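Local structure of alpha-fucosidase GH29 (Fusarium graminearum, 4NI3) at residues 41-46 with 57-62; 171-176 with 226-231; 304-309 with 341-346. The protein is an alpha-L-fucosidase of glycoside hydrolase family 29 that probably removes alpha-1,6-linked fucose from the reducing-end N-acetylglucosamine of glycoprotein glycans. All coordinates share one frame; numbering follows the deposited sequence.

Contact 1: 41-46 with 57-62; sequences AQYASE and SDQRKH
Tyr43 and His62 form a face-to-face aromatic stack that sets the loop following barrel strand 29-33 against the start of helix 58-66, where Ser57 OG caps the helix by accepting from Arg60 N. The evidence is direct: the ring centroids are 3.7 Å apart and the planes diverge by only 5°. The overlap extends beyond the rings. With the imidazole anti to the His62 backbone N (chi1 174°), His62 CB also sits over the phenol face in a CH-pi contact, 3.9 Å from the centroid of the Tyr43 ring. Asp58, one helical turn before His62, meets the same phenol at its edge. Tyr43 OH donates to Asp58 OD2, in the plane of the ring; the modelled 2.4 Å is very short, so its exact length is doubtful. One tyrosine is thus held both by its face and by its hydroxyl. Ala44 adds a smaller apolar contact, its CB 3.7 Å from Gln59 CG.

The outer side is looser. Asp58 and Lys61 are both exposed there, and Lys61 brings its NZ only to a long 3.8 Å from Asp58 OD1. Beside the stack, solvent completes the link: a water in the plane of the imidazole lies 2.8 Å from His62 NE2 and donates to Ala41 O at 2.7 Å.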
# COMPACT_ATOMS: atom_id res chain seq x y z
N ALA A 41 8.71 -0.61 25.32
CA ALA A 41 10.11 -0.21 25.54
C ALA A 41 10.47 1.09 24.84
O ALA A 41 11.44 1.75 25.22
CB ALA A 41 11.06 -1.31 25.09
N GLN A 42 9.71 1.49 23.82
CA GLN A 42 10.00 2.69 23.03
C GLN A 42 11.49 2.76 22.62
O GLN A 42 12.14 3.79 22.76
CB GLN A 42 9.59 3.96 23.79
CG GLN A 42 8.08 3.95 24.14
CD GLN A 42 7.55 5.24 24.72
OE1 GLN A 42 6.38 5.58 24.50
NE2 GLN A 42 8.37 5.96 25.46
N TYR A 43 11.98 1.64 22.13
CA TYR A 43 13.39 1.50 21.81
C TYR A 43 13.59 0.68 20.56
O TYR A 43 12.99 -0.38 20.40
CB TYR A 43 14.14 0.86 22.99
CG TYR A 43 15.64 0.97 22.83
CD1 TYR A 43 16.30 2.14 23.20
CD2 TYR A 43 16.38 -0.07 22.28
CE1 TYR A 43 17.68 2.28 23.03
CE2 TYR A 43 17.77 0.06 22.10
CZ TYR A 43 18.39 1.23 22.48
OH TYR A 43 19.76 1.38 22.32
N ALA A 44 14.48 1.20 19.70
CA ALA A 44 14.94 0.56 18.45
C ALA A 44 13.85 0.46 17.38
O ALA A 44 13.88 1.23 16.40
CB ALA A 44 15.57 -0.82 18.74
N SER A 45 12.90 -0.46 17.55
CA SER A 45 11.81 -0.60 16.58
C SER A 45 10.77 -1.52 17.15
O SER A 45 10.90 -2.01 18.29
CB SER A 45 12.30 -1.16 15.24
OG SER A 45 12.65 -2.52 15.39
N GLU A 46 9.75 -1.80 16.34
CA GLU A 46 8.74 -2.79 16.68
C GLU A 46 9.31 -4.22 16.76
O GLU A 46 8.63 -5.12 17.27
CB GLU A 46 7.59 -2.72 15.67
CG GLU A 46 7.90 -3.35 14.33
CD GLU A 46 8.92 -2.58 13.50
OE1 GLU A 46 9.12 -1.36 13.72
OE2 GLU A 46 9.52 -3.22 12.64
N SER A 57 23.36 -8.00 21.05
CA SER A 57 22.69 -6.91 20.34
C SER A 57 22.60 -5.67 21.19
O SER A 57 22.68 -5.73 22.41
CB SER A 57 21.29 -7.32 19.89
OG SER A 57 20.45 -7.42 21.03
N ASP A 58 22.43 -4.53 20.52
CA ASP A 58 22.22 -3.29 21.24
C ASP A 58 20.91 -3.35 22.04
O ASP A 58 20.82 -2.82 23.14
CB ASP A 58 22.19 -2.11 20.28
CG ASP A 58 21.95 -0.81 20.99
OD1 ASP A 58 22.88 -0.31 21.66
OD2 ASP A 58 20.81 -0.28 20.89
N GLN A 59 19.90 -3.99 21.45
CA GLN A 59 18.62 -4.11 22.14
C GLN A 59 18.75 -4.94 23.41
O GLN A 59 18.19 -4.59 24.45
CB GLN A 59 17.57 -4.71 21.20
CG GLN A 59 17.27 -3.83 20.00
CD GLN A 59 18.13 -4.15 18.79
OE1 GLN A 59 19.25 -4.64 18.92
NE2 GLN A 59 17.59 -3.90 17.59
N ARG A 60 19.52 -6.03 23.34
CA ARG A 60 19.77 -6.85 24.52
C ARG A 60 20.52 -6.04 25.57
O ARG A 60 20.22 -6.11 26.74
CB ARG A 60 20.55 -8.11 24.16
CG ARG A 60 21.09 -8.81 25.40
CD ARG A 60 21.90 -10.02 25.02
NE ARG A 60 21.01 -11.15 24.79
CZ ARG A 60 20.61 -11.98 25.74
NH1 ARG A 60 21.02 -11.82 27.00
NH2 ARG A 60 19.79 -12.97 25.44
N LYS A 61 21.51 -5.27 25.13
CA LYS A 61 22.24 -4.42 26.06
C LYS A 61 21.31 -3.43 26.75
O LYS A 61 21.32 -3.28 27.98
CB LYS A 61 23.36 -3.68 25.32
CG LYS A 61 24.28 -2.91 26.25
CD LYS A 61 24.49 -1.48 25.77
CE LYS A 61 23.18 -0.71 25.71
NZ LYS A 61 23.38 0.70 25.29
N HIS A 62 20.53 -2.72 25.96
CA HIS A 62 19.56 -1.80 26.51
C HIS A 62 18.61 -2.49 27.50
O HIS A 62 18.33 -1.98 28.58
CB HIS A 62 18.74 -1.15 25.38
CG HIS A 62 17.63 -0.29 25.88
ND1 HIS A 62 17.83 1.01 26.27
CD2 HIS A 62 16.32 -0.57 26.10
CE1 HIS A 62 16.68 1.52 26.69
NE2 HIS A 62 15.75 0.58 26.60
O HOH W 1 13.10 1.18 27.32

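Contact 2: 171-176 with 226-231; sequences HQAYNY and DFSLDS. With MAN (alpha-D-mannopyranose), chain D.
His171 and Asp226 bring the two backbones closest, with CA atoms 4.7 Å apart, just beyond the C-terminal ends of the adjacent parallel barrel strands 165-170 and 222-225; the paths then diverge slightly, to 5.5 Å between the CA atoms of Tyr174 and Ser228. A water spans the gap, accepting from Tyr174 N and lying within hydrogen-bonding distance of Phe227 O. Across the same seam, Ala173 CB packs 3.4 Å from Ser228 O.

The aromatic pair is T-shaped. Phe227 directs its edge at the Tyr174 ring, the planes inclined at 60°, and CZ stands 3.5 Å above the centre of the phenol face. Its chi1 of 87° places the phenyl between its own N and carbonyl carbon, which turns the CE2-CZ edge to Tyr174. Farther along, Asp230 grips a mannose unit with both oxygens: OD1 accepts from O4 and OD2 from O3.

The polar core is a His-carboxylate pair. His171 ND1 donates to Asp226 OD2 at 2.8 Å, on the anti side of the carboxylate but tilted out of its plane, with ring and carboxylate planes 72° apart. Asp226 OD1 accepts from Phe227 N at 2.8 Å and pairs with Lys272. Donors on both oxygens should fix the carboxylate's rotation; a glycerol, probably from the crystallisation liquor, is bonded to OD2, consistent with a pocket at the barrel mouth.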
# COMPACT_ATOMS: atom_id res chain seq x y z
N HIS A 171 0.07 -9.88 11.62
CA HIS A 171 1.47 -10.23 11.34
C HIS A 171 1.82 -11.49 12.13
O HIS A 171 2.98 -11.66 12.57
CB HIS A 171 2.44 -9.09 11.73
CG HIS A 171 1.99 -7.70 11.40
ND1 HIS A 171 2.78 -6.82 10.69
CD2 HIS A 171 0.88 -7.00 11.76
CE1 HIS A 171 2.17 -5.65 10.60
NE2 HIS A 171 1.01 -5.74 11.24
N GLN A 172 0.83 -12.36 12.34
CA GLN A 172 1.02 -13.42 13.35
C GLN A 172 1.70 -14.68 12.78
O GLN A 172 1.95 -15.63 13.53
CB GLN A 172 -0.34 -13.73 14.04
CG GLN A 172 -1.32 -14.67 13.35
CD GLN A 172 -2.07 -14.06 12.15
OE1 GLN A 172 -1.67 -13.05 11.57
NE2 GLN A 172 -3.16 -14.71 11.76
N ALA A 173 2.08 -14.67 11.51
CA ALA A 173 2.83 -15.83 10.96
C ALA A 173 4.28 -15.89 11.42
O ALA A 173 4.78 -16.98 11.75
CB ALA A 173 2.80 -15.83 9.42
N TYR A 174 4.99 -14.77 11.44
CA TYR A 174 6.41 -14.80 11.81
C TYR A 174 6.60 -15.13 13.29
O TYR A 174 7.68 -15.60 13.70
CB TYR A 174 7.09 -13.47 11.44
CG TYR A 174 8.59 -13.43 11.59
CD1 TYR A 174 9.39 -14.55 11.30
CD2 TYR A 174 9.24 -12.26 11.98
CE1 TYR A 174 10.77 -14.50 11.42
CE2 TYR A 174 10.62 -12.19 12.09
CZ TYR A 174 11.38 -13.32 11.83
OH TYR A 174 12.74 -13.22 11.94
N ASN A 175 5.55 -14.92 14.09
CA ASN A 175 5.58 -15.30 15.49
C ASN A 175 6.17 -16.69 15.76
O ASN A 175 6.93 -16.88 16.72
CB ASN A 175 4.15 -15.24 16.05
CG ASN A 175 4.07 -15.75 17.47
OD1 ASN A 175 3.66 -16.88 17.71
ND2 ASN A 175 4.51 -14.92 18.42
N TYR A 176 5.81 -17.66 14.91
CA TYR A 176 6.29 -19.02 15.14
C TYR A 176 7.21 -19.48 14.04
O TYR A 176 7.55 -20.66 13.97
CB TYR A 176 5.12 -19.99 15.29
CG TYR A 176 4.18 -20.17 14.12
CD1 TYR A 176 3.11 -19.30 13.93
CD2 TYR A 176 4.35 -21.24 13.23
CE1 TYR A 176 2.21 -19.49 12.91
CE2 TYR A 176 3.44 -21.44 12.17
CZ TYR A 176 2.37 -20.55 12.03
OH TYR A 176 1.44 -20.71 11.03
N ASP A 226 1.20 -9.69 6.94
CA ASP A 226 2.65 -9.61 6.79
C ASP A 226 3.20 -10.90 6.19
O ASP A 226 2.45 -11.83 5.88
CB ASP A 226 3.32 -9.28 8.13
CG ASP A 226 4.52 -8.38 7.99
OD1 ASP A 226 5.17 -8.36 6.90
OD2 ASP A 226 4.87 -7.69 8.98
N PHE A 227 4.52 -10.90 6.02
CA PHE A 227 5.25 -12.01 5.38
C PHE A 227 5.25 -13.28 6.23
O PHE A 227 4.60 -13.37 7.29
CB PHE A 227 6.69 -11.55 5.08
CG PHE A 227 7.63 -11.77 6.21
CD1 PHE A 227 8.76 -12.55 6.03
CD2 PHE A 227 7.39 -11.24 7.47
CE1 PHE A 227 9.65 -12.77 7.09
CE2 PHE A 227 8.25 -11.47 8.54
CZ PHE A 227 9.38 -12.24 8.34
N SER A 228 5.99 -14.27 5.75
CA SER A 228 6.05 -15.62 6.34
C SER A 228 4.75 -16.39 6.15
O SER A 228 4.47 -17.35 6.89
CB SER A 228 6.47 -15.58 7.81
OG SER A 228 6.83 -16.88 8.27
N LEU A 229 3.98 -16.03 5.13
CA LEU A 229 2.87 -16.86 4.70
C LEU A 229 3.42 -18.02 3.87
O LEU A 229 3.05 -19.19 4.08
CB LEU A 229 1.85 -16.03 3.90
CG LEU A 229 1.16 -14.89 4.66
CD1 LEU A 229 0.16 -14.28 3.72
CD2 LEU A 229 0.52 -15.39 5.97
N ASP A 230 4.31 -17.69 2.94
CA ASP A 230 5.15 -18.68 2.27
C ASP A 230 6.29 -17.92 1.64
O ASP A 230 6.28 -17.62 0.43
CB ASP A 230 4.36 -19.49 1.25
CG ASP A 230 5.20 -20.58 0.59
OD1 ASP A 230 6.32 -20.87 1.09
OD2 ASP A 230 4.74 -21.12 -0.44
N SER A 231 7.26 -17.58 2.48
CA SER A 231 8.41 -16.80 2.05
C SER A 231 9.72 -17.45 2.49
O SER A 231 10.46 -16.93 3.32
CB SER A 231 8.30 -15.36 2.57
OG SER A 231 8.35 -15.30 3.98
C1 MAN D . 7.63 -26.23 -2.05
C2 MAN D . 6.30 -25.68 -1.49
C3 MAN D . 6.38 -24.15 -1.36
C4 MAN D . 7.60 -23.72 -0.57
C5 MAN D . 8.86 -24.35 -1.21
C6 MAN D . 10.11 -24.03 -0.45
O2 MAN D . 6.08 -26.17 -0.19
O3 MAN D . 5.20 -23.64 -0.73
O4 MAN D . 7.75 -22.30 -0.65
O5 MAN D . 8.73 -25.79 -1.27
O6 MAN D . 11.19 -24.27 -1.36
O HOH W 2 4.31 -12.32 9.85

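Contact 3: 304-309 with 341-346; sequences DAISAS and LNISPM
Asp304 and Leu341, then Ala305 and Asn342, pair as parallel neighbours in the seventh and eighth strands of the TIM barrel. The ladder is defined by two bonds: Asn342 N donates to Asp304 O at 2.8 Å, nearly straight at 169°, and Ile306 N returns to Asn342 O at 3.0 Å with a more bent 141°.

Ile306, where strand 300-305 gives way to loop, carries the apolar part. Its CB lies 3.5 Å from Asn342 O, beside the backbone bond made by its own N. From CB, the CG2 branch meets Asn342 O at 3.5 Å and then Ile343 CA at 4.0 Å, and also approaches Ser344 OG. CG1, anti to the backbone N (chi1 -162°), carries the other branch on to CD1, which packs on Ile343 CG2 at 4.3 Å.

Where the chains separate, a water accepts from Ser307 N and donates to Ser344 OG, which is also bonded to Trp311 O.

Helix 322-334 connects the two strands as a beta-alpha-beta crossover. Ile306 continues onto Gln355 and Val358 of helix 353-369, while Leu341 and Ile343 bond through their backbones to strand 29-33, closing the barrel.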
# COMPACT_ATOMS: atom_id res chain seq x y z
N ASP A 304 3.74 2.07 3.84
CA ASP A 304 4.95 2.78 4.23
C ASP A 304 4.74 3.35 5.60
O ASP A 304 3.62 3.30 6.13
CB ASP A 304 5.29 3.88 3.22
CG ASP A 304 6.79 4.15 3.11
OD1 ASP A 304 7.58 3.72 3.96
OD2 ASP A 304 7.15 4.84 2.13
N ALA A 305 5.80 3.87 6.19
CA ALA A 305 5.78 4.33 7.56
C ALA A 305 6.15 5.80 7.63
O ALA A 305 6.91 6.30 6.82
CB ALA A 305 6.72 3.49 8.41
N ILE A 306 5.64 6.49 8.64
CA ILE A 306 5.92 7.90 8.81
C ILE A 306 7.37 8.15 9.29
O ILE A 306 7.86 9.29 9.20
CB ILE A 306 4.89 8.53 9.81
CG1 ILE A 306 4.87 10.07 9.68
CG2 ILE A 306 5.06 7.99 11.24
CD1 ILE A 306 3.57 10.66 10.20
N SER A 307 8.03 7.09 9.79
CA SER A 307 9.45 7.14 10.14
C SER A 307 10.24 6.13 9.32
O SER A 307 9.77 5.01 9.09
CB SER A 307 9.65 6.83 11.63
OG SER A 307 11.06 6.72 11.89
N ALA A 308 11.45 6.50 8.93
CA ALA A 308 12.36 5.59 8.26
C ALA A 308 12.87 4.44 9.13
O ALA A 308 13.26 3.39 8.61
CB ALA A 308 13.55 6.36 7.74
N SER A 309 12.91 4.64 10.44
CA SER A 309 13.67 3.74 11.31
C SER A 309 12.83 2.69 12.03
O SER A 309 13.37 1.71 12.50
CB SER A 309 14.44 4.53 12.35
OG SER A 309 13.55 5.15 13.28
N LEU A 341 -0.45 4.35 4.89
CA LEU A 341 0.57 4.96 5.74
C LEU A 341 0.43 4.53 7.19
O LEU A 341 -0.65 4.69 7.78
CB LEU A 341 0.48 6.49 5.63
CG LEU A 341 1.47 7.27 6.50
CD1 LEU A 341 2.91 6.99 6.10
CD2 LEU A 341 1.18 8.77 6.44
N ASN A 342 1.52 4.04 7.76
CA ASN A 342 1.61 3.72 9.18
C ASN A 342 2.01 4.92 10.03
O ASN A 342 2.98 5.63 9.68
CB ASN A 342 2.62 2.60 9.39
CG ASN A 342 2.90 2.35 10.85
OD1 ASN A 342 2.12 1.68 11.51
ND2 ASN A 342 3.99 2.94 11.37
N ILE A 343 1.28 5.14 11.11
CA ILE A 343 1.66 6.11 12.13
C ILE A 343 1.96 5.40 13.44
O ILE A 343 1.73 4.21 13.57
CB ILE A 343 0.57 7.19 12.32
CG1 ILE A 343 -0.74 6.58 12.83
CG2 ILE A 343 0.37 7.94 10.98
CD1 ILE A 343 -1.85 7.65 13.02
N SER A 344 2.49 6.16 14.42
CA SER A 344 3.22 5.54 15.53
C SER A 344 2.93 6.22 16.86
O SER A 344 3.72 7.02 17.34
CB SER A 344 4.72 5.62 15.25
OG SER A 344 5.06 4.91 14.07
N PRO A 345 1.80 5.87 17.49
CA PRO A 345 1.50 6.42 18.82
C PRO A 345 2.52 5.95 19.85
O PRO A 345 3.06 4.83 19.75
CB PRO A 345 0.12 5.85 19.14
CG PRO A 345 -0.46 5.42 17.78
CD PRO A 345 0.75 4.97 17.00
N MET A 346 2.76 6.79 20.84
CA MET A 346 3.63 6.41 21.95
C MET A 346 2.98 5.31 22.77
O MET A 346 1.78 5.04 22.61
CB MET A 346 3.92 7.65 22.82
CG MET A 346 4.50 8.81 22.01
SD MET A 346 5.20 10.12 23.07
CE MET A 346 3.76 10.77 23.85
O HOH W 3 6.52 4.87 11.58

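Overall arrangement
Contacts 2 and 3 are buried parts of the barrel domain, whereas contact 1 is a surface contact between a loop and a helix. Contact 3 is the only one of the three built on strand pairing. Contact 2 joins loops beyond two other barrel strands; like contact 1 it combines an aromatic pair with a carboxylate bond, but edge-to-face and buried where contact 1 is stacked and at the surface. Strand 29-33 links contacts 1 and 3: it adjoins strand 337-343 and runs on into the loop of contact 1. These contacts touch, with Gln42 OE1 3.6 Å from Met346 CB, although their centres are about 17 Å apart. Contact 2 touches neither, its nearest atoms being about 7 Å away from each.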